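Local coordinates for protein L-iditol 2-dehydrogenase (Clostridium scindens, PDB 4OH1) that probably oxidises L-iditol and related polyols with NAD+, as a zinc-dependent dehydrogenase of the alcohol dehydrogenase family, at residues M2-V7 against M24-P29; T8-F13 against T50-G55; I36-V41 against G78-V83; D267-A272 against H296-G301; K323-T328 against A343-K348. One frame throughout, in Å; residues are numbered along the deposited sequence.

Interaction 1 (M2-V7 against M24-P29); sequences MRQLFV and MEAPMP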
# COMPACT_ATOMS: atom_id res chain seq x y z
N MSE A 2 38.17 24.88 18.49
CA MSE A 2 37.54 25.30 17.26
C MSE A 2 36.37 26.23 17.56
O MSE A 2 35.93 26.32 18.69
CB MSE A 2 36.97 24.06 16.61
CG MSE A 2 36.15 23.31 17.63
SE MSE A 2 34.93 22.17 16.80
CE MSE A 2 33.69 21.64 18.23
N ARG A 3 35.84 26.86 16.51
CA ARG A 3 34.65 27.71 16.62
C ARG A 3 33.33 26.89 16.65
O ARG A 3 33.13 26.02 15.83
CB ARG A 3 34.62 28.70 15.45
CG ARG A 3 35.90 29.52 15.35
CD ARG A 3 35.82 30.57 14.27
NE ARG A 3 35.71 29.94 12.96
CZ ARG A 3 35.34 30.56 11.84
NH1 ARG A 3 35.01 31.84 11.85
NH2 ARG A 3 35.27 29.87 10.71
N GLN A 4 32.46 27.16 17.61
CA GLN A 4 31.14 26.54 17.64
C GLN A 4 30.13 27.54 18.20
O GLN A 4 30.48 28.28 19.08
CB GLN A 4 31.18 25.30 18.49
CG GLN A 4 29.82 24.59 18.65
CD GLN A 4 29.96 23.21 19.28
OE1 GLN A 4 31.04 22.83 19.68
NE2 GLN A 4 28.86 22.44 19.32
N LEU A 5 28.89 27.50 17.68
CA LEU A 5 27.78 28.31 18.17
C LEU A 5 26.93 27.54 19.14
O LEU A 5 26.71 26.37 18.93
CB LEU A 5 26.87 28.69 17.02
CG LEU A 5 27.61 29.30 15.84
CD1 LEU A 5 26.64 29.72 14.75
CD2 LEU A 5 28.44 30.44 16.30
N PHE A 6 26.43 28.22 20.15
CA PHE A 6 25.60 27.64 21.18
C PHE A 6 24.41 28.55 21.38
O PHE A 6 24.47 29.78 21.17
CB PHE A 6 26.38 27.57 22.50
CG PHE A 6 27.52 26.60 22.48
CD1 PHE A 6 28.76 26.96 21.94
CD2 PHE A 6 27.36 25.32 22.99
CE1 PHE A 6 29.82 26.06 21.90
CE2 PHE A 6 28.43 24.40 22.96
CZ PHE A 6 29.65 24.77 22.41
N VAL A 7 23.31 27.94 21.78
CA VAL A 7 22.13 28.68 22.18
C VAL A 7 22.45 29.08 23.60
O VAL A 7 22.63 28.20 24.43
CB VAL A 7 20.88 27.78 22.17
CG1 VAL A 7 19.68 28.53 22.75
CG2 VAL A 7 20.58 27.34 20.77
N MSE A 24 31.33 30.30 20.99
CA MSE A 24 32.25 30.01 22.11
C MSE A 24 33.39 29.18 21.59
O MSE A 24 33.37 28.74 20.42
CB MSE A 24 31.55 29.28 23.27
CG MSE A 24 30.34 30.00 23.77
SE MSE A 24 29.12 29.10 25.07
CE MSE A 24 30.06 29.47 26.77
N GLU A 25 34.42 28.98 22.40
CA GLU A 25 35.45 28.03 22.01
C GLU A 25 35.07 26.64 22.51
O GLU A 25 34.44 26.48 23.55
CB GLU A 25 36.88 28.43 22.41
CG GLU A 25 37.91 27.58 21.58
CD GLU A 25 38.77 28.38 20.56
OE1 GLU A 25 39.86 28.84 21.02
OE2 GLU A 25 38.39 28.50 19.34
N ALA A 26 35.39 25.65 21.70
CA ALA A 26 35.11 24.29 22.02
C ALA A 26 36.31 23.47 21.64
O ALA A 26 36.98 23.75 20.65
CB ALA A 26 33.90 23.83 21.26
N PRO A 27 36.56 22.42 22.40
CA PRO A 27 37.69 21.56 22.06
C PRO A 27 37.37 20.76 20.80
O PRO A 27 36.22 20.57 20.47
CB PRO A 27 37.80 20.66 23.28
CG PRO A 27 36.38 20.57 23.81
CD PRO A 27 35.68 21.83 23.43
N MSE A 28 38.41 20.37 20.09
CA MSE A 28 38.31 19.50 18.95
C MSE A 28 37.77 18.13 19.39
O MSE A 28 38.34 17.50 20.27
CB MSE A 28 39.71 19.33 18.37
CG MSE A 28 39.80 18.45 17.17
SE MSE A 28 38.94 19.36 15.64
CE MSE A 28 40.12 18.96 14.12
N PRO A 29 36.68 17.64 18.79
CA PRO A 29 36.23 16.31 19.22
C PRO A 29 37.00 15.17 18.51
O PRO A 29 37.57 15.36 17.44
CB PRO A 29 34.76 16.30 18.83
CG PRO A 29 34.68 17.14 17.63
CD PRO A 29 35.69 18.28 17.91
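Met2 N donates to Ala26 O at 2.7 Å, and Ala26 N bonds back to Met2 O, making these two a hydrogen-bonded antiparallel pair. Two residues further in, Met24 N gives a nearly straight bond to Gln4 O (169° at the hydrogen), while the return bond from Gln4 N to Met24 O is weak at 3.3 Å. Arg3 and Glu25 form the non-hydrogen-bonded pair between them. This is the open end of the hairpin built from strands 2-9 and 20-26.

The face carrying Met2, Gln4, Met24 and Ala26 does most of the packing. Met2 is a selenomethionine whose CG lies between backbone N and carbonyl carbon (chi1 50°); from there the extended chain runs to a methyl that touches three residues. Met2 CE sits 3.7 Å from Ala26 CB. It also lies 3.5 Å from Pro27 O. The Met2 side chain crosses Pro29 at about a right angle, with CE 3.9 Å from Pro29 CD. Gln4 OE1 comes to 3.4 Å from Ala26 CB, which also lies at the edge of the Phe6 ring. At the other end the selenium of Met24 stands 4.3 Å from the Phe6 ring centroid, 34° off the normal, an oblique Met-aromatic contact.

On the opposite face Arg3 turns to Glu132 in a salt bridge and also bonds Thr328 and the terminal carboxylate of Glu351. Backbone bonds therefore set the pairing, while mostly apolar side chains, with Gln4 among them, pack one face and the charge of Arg3 is spent outside the hairpin.

Interaction 2 (T8-F13 against T50-G55); sequences TSIRDF and THILTG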
# COMPACT_ATOMS: atom_id res chain seq x y z
N THR A 8 22.56 30.39 23.85
CA THR A 8 22.90 30.95 25.17
C THR A 8 21.69 31.41 26.01
O THR A 8 21.75 31.39 27.23
CB THR A 8 23.96 32.08 25.06
OG1 THR A 8 23.59 33.00 24.03
CG2 THR A 8 25.34 31.48 24.71
N SER A 9 20.59 31.81 25.37
CA SER A 9 19.32 32.02 26.05
C SER A 9 18.16 31.67 25.14
O SER A 9 18.31 31.70 23.92
CB SER A 9 19.20 33.47 26.46
OG SER A 9 19.01 34.28 25.31
N ILE A 10 17.00 31.38 25.72
CA ILE A 10 15.76 31.14 24.95
C ILE A 10 14.73 32.22 25.27
O ILE A 10 14.98 33.06 26.14
CB ILE A 10 15.11 29.77 25.27
CG1 ILE A 10 15.13 29.55 26.80
CG2 ILE A 10 15.83 28.63 24.52
CD1 ILE A 10 14.03 28.65 27.30
N ARG A 11 13.58 32.19 24.59
CA ARG A 11 12.57 33.24 24.81
C ARG A 11 12.16 33.33 26.29
O ARG A 11 11.67 32.33 26.84
CB ARG A 11 11.32 33.03 23.95
CG ARG A 11 10.32 34.19 24.11
CD ARG A 11 9.33 34.26 22.95
NE ARG A 11 8.58 35.52 22.97
CZ ARG A 11 7.63 35.85 22.10
NH1 ARG A 11 7.27 35.00 21.15
NH2 ARG A 11 7.03 37.03 22.19
N ASP A 12 12.38 34.51 26.90
CA ASP A 12 11.96 34.84 28.28
C ASP A 12 10.64 35.64 28.21
O ASP A 12 10.64 36.85 27.96
CB ASP A 12 13.08 35.64 29.01
CG ASP A 12 12.79 35.92 30.51
OD1 ASP A 12 11.73 35.51 31.04
OD2 ASP A 12 13.63 36.57 31.18
N PHE A 13 9.50 34.95 28.39
CA PHE A 13 8.19 35.60 28.34
C PHE A 13 7.96 36.55 29.52
O PHE A 13 7.36 37.59 29.30
CB PHE A 13 7.07 34.57 28.27
CG PHE A 13 7.01 33.83 26.96
CD1 PHE A 13 6.49 34.44 25.82
CD2 PHE A 13 7.47 32.50 26.86
CE1 PHE A 13 6.41 33.75 24.60
CE2 PHE A 13 7.40 31.79 25.64
CZ PHE A 13 6.87 32.41 24.50
N THR A 50 14.65 28.13 15.29
CA THR A 50 13.99 29.44 15.53
C THR A 50 12.98 29.35 16.69
O THR A 50 12.87 30.29 17.47
CB THR A 50 13.25 30.01 14.24
OG1 THR A 50 13.92 29.63 13.04
CG2 THR A 50 13.11 31.54 14.28
N HIS A 51 12.24 28.23 16.78
CA HIS A 51 11.26 27.96 17.86
C HIS A 51 11.93 27.88 19.24
O HIS A 51 11.38 28.37 20.22
CB HIS A 51 10.46 26.66 17.55
CG HIS A 51 9.42 26.30 18.58
ND1 HIS A 51 8.08 26.57 18.41
CD2 HIS A 51 9.52 25.65 19.77
CE1 HIS A 51 7.40 26.13 19.46
NE2 HIS A 51 8.25 25.57 20.29
N ILE A 52 13.12 27.27 19.31
CA ILE A 52 13.93 27.24 20.56
C ILE A 52 14.21 28.67 21.01
O ILE A 52 14.10 29.00 22.18
CB ILE A 52 15.30 26.48 20.38
CG1 ILE A 52 15.06 24.98 20.15
CG2 ILE A 52 16.21 26.68 21.59
CD1 ILE A 52 16.25 24.21 19.55
N LEU A 53 14.53 29.50 20.04
CA LEU A 53 15.05 30.81 20.33
C LEU A 53 13.94 31.83 20.59
O LEU A 53 13.96 32.54 21.58
CB LEU A 53 15.95 31.25 19.17
CG LEU A 53 17.30 30.53 19.13
CD1 LEU A 53 17.91 30.45 17.70
CD2 LEU A 53 18.21 31.25 20.11
N THR A 54 12.99 31.90 19.67
CA THR A 54 11.98 32.95 19.67
C THR A 54 10.60 32.39 20.04
O THR A 54 9.59 33.10 19.98
CB THR A 54 11.95 33.64 18.27
OG1 THR A 54 11.69 32.66 17.25
CG2 THR A 54 13.29 34.38 18.00
N GLY A 55 10.58 31.12 20.44
CA GLY A 55 9.33 30.38 20.50
C GLY A 55 8.80 30.06 21.89
O GLY A 55 9.49 30.24 22.95
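Polar contact between 8-13 and 50-55 rests on one hydrogen bond, from Arg11 NH1 to Thr54 O at 3.2 Å. It is bent, 139° at the hydrogen, and the oxygen lies out of the guanidinium plane. Arg11 sends CG opposite its backbone N (chi1 -176°) and then stays extended as far as NE, which lays CD 3.2 Å from the same Thr54 O. Arg11 N, though near Leu53 O, has too poor an angle to bond it.

The apolar contact is Ile10 CG2 against Ile52 CG2 at 3.5 Å. Methyls also pack on backbone oxygens: Ile10 CG2 lies a tight 2.9 Å from Ile52 O, a buried carbonyl with no polar partner in the model, and Leu53 CD2 reaches Ser9 O at 3.8 Å.

Within 8-13, the Phe13 ring lies against Arg11, with Arg11 CG over its centre and Phe13 CE1 over the guanidinium; across the contact Phe13 CE2 comes 3.7 Å from Gly55 O.

Within the helix, Thr50 O takes both Thr54 N and Thr54 OG1. The arrangement is a loop leaving strand 2-9 and folding over the C-terminal end of helix 48-54, whose Ile52 side chain lies about 7 Å from that of the zinc ligand His74.

Interaction 3 (I36-V41 against G78-V83); sequences IRIKVV and GVIDKV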
# COMPACT_ATOMS: atom_id res chain seq x y z
N ILE A 36 33.12 9.07 13.27
CA ILE A 36 33.69 9.76 12.14
C ILE A 36 33.62 11.22 12.49
O ILE A 36 32.58 11.70 12.97
CB ILE A 36 32.84 9.51 10.87
CG1 ILE A 36 32.80 8.02 10.53
CG2 ILE A 36 33.39 10.27 9.71
CD1 ILE A 36 32.15 7.73 9.24
N ARG A 37 34.69 11.95 12.22
CA ARG A 37 34.68 13.37 12.40
C ARG A 37 34.58 14.02 11.04
O ARG A 37 35.30 13.66 10.09
CB ARG A 37 35.91 13.84 13.13
CG ARG A 37 35.90 15.34 13.34
CD ARG A 37 37.30 15.89 13.29
NE ARG A 37 37.95 15.56 14.50
CZ ARG A 37 39.26 15.32 14.64
NH1 ARG A 37 40.13 15.38 13.64
NH2 ARG A 37 39.68 15.01 15.84
N ILE A 38 33.68 15.00 10.97
CA ILE A 38 33.41 15.77 9.78
C ILE A 38 33.99 17.13 9.95
O ILE A 38 33.81 17.77 10.97
CB ILE A 38 31.84 16.06 9.56
CG1 ILE A 38 31.04 14.80 9.54
CG2 ILE A 38 31.59 16.77 8.28
CD1 ILE A 38 31.75 13.73 8.80
N LYS A 39 34.60 17.61 8.91
CA LYS A 39 34.85 19.00 8.83
C LYS A 39 33.62 19.60 8.16
O LYS A 39 33.34 19.32 6.99
CB LYS A 39 36.04 19.27 7.96
CG LYS A 39 36.46 20.66 8.08
CD LYS A 39 37.19 21.17 6.89
CE LYS A 39 37.75 22.53 7.29
NZ LYS A 39 38.34 23.17 6.12
N VAL A 40 32.93 20.50 8.87
CA VAL A 40 31.67 20.99 8.39
C VAL A 40 31.93 22.13 7.45
O VAL A 40 32.67 23.04 7.76
CB VAL A 40 30.77 21.41 9.53
CG1 VAL A 40 29.39 21.81 8.99
CG2 VAL A 40 30.59 20.26 10.49
N VAL A 41 31.31 22.07 6.27
CA VAL A 41 31.47 23.12 5.27
C VAL A 41 30.22 24.02 5.16
O VAL A 41 30.33 25.25 5.15
CB VAL A 41 31.85 22.50 3.92
CG1 VAL A 41 31.87 23.58 2.79
CG2 VAL A 41 33.15 21.79 4.06
N GLY A 78 29.68 18.32 4.73
CA GLY A 78 31.08 18.64 4.75
C GLY A 78 31.90 17.47 4.26
O GLY A 78 31.44 16.70 3.43
N VAL A 79 33.12 17.35 4.79
CA VAL A 79 34.10 16.37 4.31
C VAL A 79 34.62 15.59 5.53
O VAL A 79 34.83 16.16 6.60
CB VAL A 79 35.22 17.09 3.58
CG1 VAL A 79 36.21 16.13 3.07
CG2 VAL A 79 34.66 17.85 2.39
N ILE A 80 34.78 14.29 5.39
CA ILE A 80 35.34 13.48 6.44
C ILE A 80 36.79 13.93 6.74
O ILE A 80 37.61 14.06 5.83
CB ILE A 80 35.32 12.01 6.09
CG1 ILE A 80 33.88 11.53 5.94
CG2 ILE A 80 36.04 11.20 7.18
CD1 ILE A 80 33.67 10.00 5.93
N ASP A 81 37.05 14.18 8.02
CA ASP A 81 38.31 14.68 8.52
C ASP A 81 39.10 13.59 9.26
O ASP A 81 40.31 13.62 9.25
CB ASP A 81 38.03 15.79 9.50
CG ASP A 81 39.28 16.45 10.00
OD1 ASP A 81 39.95 17.08 9.16
OD2 ASP A 81 39.57 16.36 11.21
N LYS A 82 38.42 12.64 9.89
CA LYS A 82 39.07 11.57 10.60
C LYS A 82 38.08 10.45 10.90
O LYS A 82 36.90 10.71 11.20
CB LYS A 82 39.61 12.10 11.91
CG LYS A 82 40.17 11.05 12.82
CD LYS A 82 41.02 11.68 13.91
CE LYS A 82 41.58 10.64 14.92
NZ LYS A 82 42.20 11.37 16.05
N VAL A 83 38.57 9.23 10.81
CA VAL A 83 37.76 8.02 10.83
C VAL A 83 38.28 7.05 11.93
O VAL A 83 39.44 6.74 11.95
CB VAL A 83 37.87 7.30 9.44
CG1 VAL A 83 37.01 6.06 9.42
CG2 VAL A 83 37.39 8.18 8.33
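Strands 36-41 and 78-83 run antiparallel, their axes at 144° and 4.3 Å apart at closest, and a classic beta bulge interrupts their ladder in the GroES-like domain. Asp81 and Lys82 both face Arg37 there: Arg37 O accepts from Asp81 N at 2.8 Å and from Lys82 N at 3.3 Å, and Arg37 N bonds back to Lys82 O. Beyond the bulge the regular pattern resumes with Lys39 and Val79, which exchange bonds in both directions.

The bulge turns Asp81 toward the Arg37 side chain, and the two lie side by side pointing the same way. Arg37 bends at its second and third torsions (chi3 -75°), bringing NH1 onto Asp81 OD2. Lys82 CB lies over one face of the guanidinium. Glu30 forms salt bridges to Arg37 NH2 and Lys82 NZ, which would offset their like charges, and Pro29 O takes a further bond from Arg37 NH2.

On the other side of the sheet the isoleucines pack: Ile36 CG2 sits 3.8 Å from Ile80 CG2, and Ile38 CD1 reaches Ile80 CG1. Gly78 CA makes a C-H...O contact with Lys39 O at 3.3 Å. In the salt bridge, Arg37 NH1 meets Asp81 OD2 at 2.7 Å, within 8° of the guanidinium plane.

Interaction 4 (D267-A272 against H296-G301); sequences DAVYFA and HGMIQG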
# COMPACT_ATOMS: atom_id res chain seq x y z
N ASP A 267 -6.06 13.31 2.21
CA ASP A 267 -5.05 13.08 3.24
C ASP A 267 -4.46 14.39 3.65
O ASP A 267 -3.87 15.12 2.84
CB ASP A 267 -3.93 12.17 2.78
CG ASP A 267 -4.39 10.79 2.50
OD1 ASP A 267 -4.40 9.99 3.45
OD2 ASP A 267 -4.74 10.49 1.32
N ALA A 268 -4.63 14.69 4.92
CA ALA A 268 -3.99 15.89 5.54
C ALA A 268 -2.86 15.48 6.48
O ALA A 268 -3.08 14.63 7.37
CB ALA A 268 -5.00 16.69 6.30
N VAL A 269 -1.72 16.17 6.36
CA VAL A 269 -0.53 15.88 7.13
C VAL A 269 -0.10 17.13 7.90
O VAL A 269 0.16 18.19 7.32
CB VAL A 269 0.62 15.43 6.26
CG1 VAL A 269 1.78 15.02 7.10
CG2 VAL A 269 0.21 14.20 5.45
N TYR A 270 -0.02 16.95 9.22
CA TYR A 270 0.36 17.98 10.17
C TYR A 270 1.73 17.64 10.67
O TYR A 270 1.90 16.78 11.51
CB TYR A 270 -0.69 18.04 11.30
CG TYR A 270 -2.03 18.50 10.78
CD1 TYR A 270 -2.35 19.84 10.67
CD2 TYR A 270 -2.97 17.58 10.36
CE1 TYR A 270 -3.60 20.27 10.16
CE2 TYR A 270 -4.20 17.99 9.85
CZ TYR A 270 -4.52 19.33 9.77
OH TYR A 270 -5.72 19.68 9.22
N PHE A 271 2.71 18.30 10.10
CA PHE A 271 4.13 18.02 10.36
C PHE A 271 4.90 19.15 11.04
O PHE A 271 6.06 18.99 11.36
CB PHE A 271 4.86 17.66 9.02
CG PHE A 271 4.93 18.77 8.03
CD1 PHE A 271 3.92 18.97 7.11
CD2 PHE A 271 6.04 19.59 7.96
CE1 PHE A 271 3.99 20.02 6.16
CE2 PHE A 271 6.11 20.66 7.02
CZ PHE A 271 5.09 20.87 6.13
N ALA A 272 4.26 20.31 11.22
CA ALA A 272 4.88 21.41 11.92
C ALA A 272 5.02 21.09 13.40
O ALA A 272 4.39 20.18 13.95
CB ALA A 272 4.07 22.64 11.73
N HIS A 296 -3.25 12.85 9.47
CA HIS A 296 -2.00 12.22 9.85
C HIS A 296 -1.07 13.18 10.51
O HIS A 296 -0.99 14.38 10.14
CB HIS A 296 -1.21 11.74 8.63
CG HIS A 296 -2.01 10.97 7.65
ND1 HIS A 296 -2.31 9.64 7.80
CD2 HIS A 296 -2.56 11.33 6.46
CE1 HIS A 296 -3.01 9.22 6.77
NE2 HIS A 296 -3.19 10.23 5.95
N GLY A 297 -0.29 12.64 11.43
CA GLY A 297 0.92 13.29 11.89
C GLY A 297 2.17 12.80 11.16
O GLY A 297 2.12 11.91 10.29
N MSE A 298 3.31 13.37 11.53
CA MSE A 298 4.61 13.09 10.91
C MSE A 298 5.74 13.45 11.91
O MSE A 298 5.94 14.64 12.23
CB MSE A 298 4.74 13.91 9.61
CG MSE A 298 5.41 13.17 8.42
SE MSE A 298 7.22 12.71 8.90
CE MSE A 298 7.95 14.55 8.77
N ILE A 299 6.46 12.44 12.42
CA ILE A 299 7.70 12.71 13.19
C ILE A 299 9.01 12.13 12.60
O ILE A 299 9.22 10.91 12.50
CB ILE A 299 7.63 12.33 14.72
CG1 ILE A 299 8.90 12.90 15.44
CG2 ILE A 299 7.37 10.79 14.89
CD1 ILE A 299 8.76 13.44 16.89
N GLN A 300 9.87 13.08 12.21
CA GLN A 300 11.27 12.87 11.79
C GLN A 300 11.43 12.30 10.40
O GLN A 300 12.27 12.79 9.65
CB GLN A 300 12.10 12.03 12.78
CG GLN A 300 12.46 12.73 14.06
CD GLN A 300 13.41 11.91 14.93
OE1 GLN A 300 14.11 10.99 14.46
NE2 GLN A 300 13.43 12.23 16.22
N GLY A 301 10.64 11.29 10.04
CA GLY A 301 10.92 10.49 8.84
C GLY A 301 11.87 9.33 9.22
O GLY A 301 12.58 9.39 10.26
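His296 and Asp267 are brought together by matching first torsions: each CG lies opposite its own carbonyl carbon, at chi1 -48° for His296 and -65° for Asp267, which brings the imidazole and the carboxylate within bonding distance. The ring and carboxylate planes come out nearly coplanar, and His296 NE2 gives a straight bond (171°) to Asp267 OD1 at 2.8 Å, using the anti lone pair of that oxygen. This His-carboxylate bond probably fixes the ring's rotation, and it leaves ND1 to bond ND1 of His294 in the second subunit.

The backbone pairs Val269 with His296 in parallel. His296 N donates to Ala268 O at 2.8 Å. On the other side of the residue, Tyr270 N donates to His296 O at 2.9 Å, and Val269 CA makes a C-H...O contact with His296 O at 3.4 Å. The Tyr270 ring turns its edge to His296 O, while its hydroxyl bonds Ala255 O.

Further along, side chains also meet: Met298 CB rests against Val269 CG1 at 4.0 Å and Phe271 CB at 3.8 Å. Tyr270 O and Met298 N, buried by this contact, have no polar partner in the model.

Strand 294-297 is the outermost of the parallel sheet within this chain, and His296 pairs antiparallel with a strand of the second subunit. The whole is the edge of a Rossmann-type nucleotide-binding domain, where the parallel sheet continues into a second subunit of the four-chain assembly.

Interaction 5 (K323-T328 against A343-K348); sequences KEHTLT and AKIVIK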
# COMPACT_ATOMS: atom_id res chain seq x y z
N LYS A 323 19.88 33.06 1.39
CA LYS A 323 20.98 33.80 2.00
C LYS A 323 22.08 32.84 2.37
O LYS A 323 21.79 31.79 2.90
CB LYS A 323 20.54 34.42 3.33
CG LYS A 323 19.80 35.67 3.22
CD LYS A 323 20.76 36.81 3.03
CE LYS A 323 19.99 38.09 2.82
NZ LYS A 323 21.01 39.13 2.72
N GLU A 324 23.32 33.26 2.15
CA GLU A 324 24.48 32.54 2.62
C GLU A 324 25.33 33.52 3.40
O GLU A 324 25.59 34.61 2.91
CB GLU A 324 25.28 32.02 1.44
CG GLU A 324 26.67 31.45 1.81
CD GLU A 324 27.45 30.90 0.59
OE1 GLU A 324 26.82 30.80 -0.48
OE2 GLU A 324 28.66 30.58 0.71
N HIS A 325 25.76 33.13 4.59
CA HIS A 325 26.73 33.89 5.37
C HIS A 325 27.91 33.01 5.77
O HIS A 325 27.81 31.80 5.77
CB HIS A 325 26.08 34.41 6.63
CG HIS A 325 24.99 35.40 6.41
ND1 HIS A 325 25.23 36.74 6.18
CD2 HIS A 325 23.64 35.26 6.41
CE1 HIS A 325 24.09 37.38 6.06
NE2 HIS A 325 23.11 36.51 6.20
N THR A 326 29.03 33.64 6.16
CA THR A 326 30.18 32.94 6.72
C THR A 326 29.96 32.72 8.20
O THR A 326 29.21 33.48 8.85
CB THR A 326 31.44 33.76 6.56
OG1 THR A 326 31.23 35.02 7.19
CG2 THR A 326 31.76 34.00 5.07
N LEU A 327 30.57 31.67 8.75
CA LEU A 327 30.51 31.49 10.18
C LEU A 327 30.96 32.75 10.90
O LEU A 327 30.41 33.14 11.89
CB LEU A 327 31.31 30.29 10.60
CG LEU A 327 31.37 30.00 12.09
CD1 LEU A 327 29.96 30.01 12.72
CD2 LEU A 327 32.06 28.64 12.37
N THR A 328 31.97 33.41 10.36
CA THR A 328 32.46 34.63 10.99
C THR A 328 31.32 35.62 11.16
O THR A 328 31.25 36.32 12.17
CB THR A 328 33.56 35.28 10.12
OG1 THR A 328 34.61 34.33 9.95
CG2 THR A 328 34.13 36.49 10.77
N ALA A 343 13.49 31.99 3.04
CA ALA A 343 13.05 30.62 3.07
C ALA A 343 14.08 29.75 3.81
O ALA A 343 13.74 29.05 4.75
CB ALA A 343 12.77 30.09 1.66
N LYS A 344 15.33 29.77 3.36
CA LYS A 344 16.42 29.05 4.02
C LYS A 344 17.69 29.89 3.98
O LYS A 344 17.99 30.56 2.97
CB LYS A 344 16.75 27.68 3.35
CG LYS A 344 15.77 26.55 3.63
CD LYS A 344 15.64 26.18 5.08
CE LYS A 344 16.55 25.07 5.49
NZ LYS A 344 16.20 24.59 6.87
N ILE A 345 18.41 29.84 5.10
CA ILE A 345 19.70 30.49 5.26
C ILE A 345 20.78 29.46 5.50
O ILE A 345 20.61 28.55 6.32
CB ILE A 345 19.67 31.42 6.45
CG1 ILE A 345 18.58 32.49 6.26
CG2 ILE A 345 21.02 32.12 6.63
CD1 ILE A 345 18.07 33.09 7.59
N VAL A 346 21.91 29.59 4.78
CA VAL A 346 23.05 28.72 5.03
C VAL A 346 24.25 29.49 5.51
O VAL A 346 24.49 30.62 5.09
CB VAL A 346 23.50 27.83 3.81
CG1 VAL A 346 22.43 26.89 3.48
CG2 VAL A 346 23.85 28.68 2.58
N ILE A 347 25.03 28.81 6.34
CA ILE A 347 26.27 29.34 6.84
C ILE A 347 27.45 28.54 6.32
O ILE A 347 27.50 27.35 6.48
CB ILE A 347 26.29 29.30 8.35
CG1 ILE A 347 25.16 30.16 8.89
CG2 ILE A 347 27.65 29.82 8.86
CD1 ILE A 347 25.05 30.18 10.40
N LYS A 348 28.43 29.22 5.77
CA LYS A 348 29.63 28.54 5.32
C LYS A 348 30.61 28.47 6.47
O LYS A 348 31.14 29.48 6.88
CB LYS A 348 30.23 29.24 4.13
CG LYS A 348 31.29 28.38 3.49
CD LYS A 348 31.63 28.92 2.12
CE LYS A 348 32.39 27.89 1.35
NZ LYS A 348 33.79 27.87 1.81
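A beta-alpha-beta unit closes here: strand 321-326 passes through helix 330-338 into strand 344-348, and the two strands lie parallel with axes 4.5 Å apart at closest. The ladder alternates evenly. Val346 N bonds Lys323 O, Val346 O takes His325 N, and Lys348 N reaches His325 O at 2.7 Å. The last rung, Leu327 N to Lys348 O, at 2.9 Å is of ordinary length, but its donor stands above the carbonyl plane, 41° out of it.

Side chains pack on both faces. Glu324 CB meets Val346 CG2 at 3.8 Å, and the extended glutamate then runs alongside Lys348, its OE2 3.7 Å from Lys348 CD. On the other face Ile345 CG2 lies at the edge of the His325 ring, near its plane, 4.1 Å from His325 CD2. With CG1 beside the backbone N (chi1 -61°), Ile347 CG2 falls opposite that N and tucks in 3.5 Å from Leu327 N.

The polar ends look elsewhere: Glu324 OE1 forms a salt bridge with Lys151 while OE2 hydrogen-bonds Tyr42 OH, Lys348 forms salt bridges with Asp350 and Glu351, and His325 NE2 hydrogen-bonds Asp336 of the helix. Lys344 forms a salt bridge with Glu75, one of the zinc ligands, and so ties strand 344-348 to the first shell of the metal.

Interactions 3 and 4 are buried, whereas 1, 2 and 5 are partly buried. Interactions 1 and 2 share strand 2-9, and Val7 touches both Leu53 and Ile52 where they meet. Interaction 1 also reaches interaction 3 through Pro29 O and Arg37 NH2, and interaction 5 through Arg3 and Thr328. Interactions 3 and 5 belong to one mixed sheet, meeting at Val41 and Lys348, but the first is antiparallel with a bulge and a salt bridge while the second is a regular parallel ladder. Interaction 4 stands apart in the nucleotide-binding half, across the chain's centre from 1, 3 and 5, and meets the second subunit.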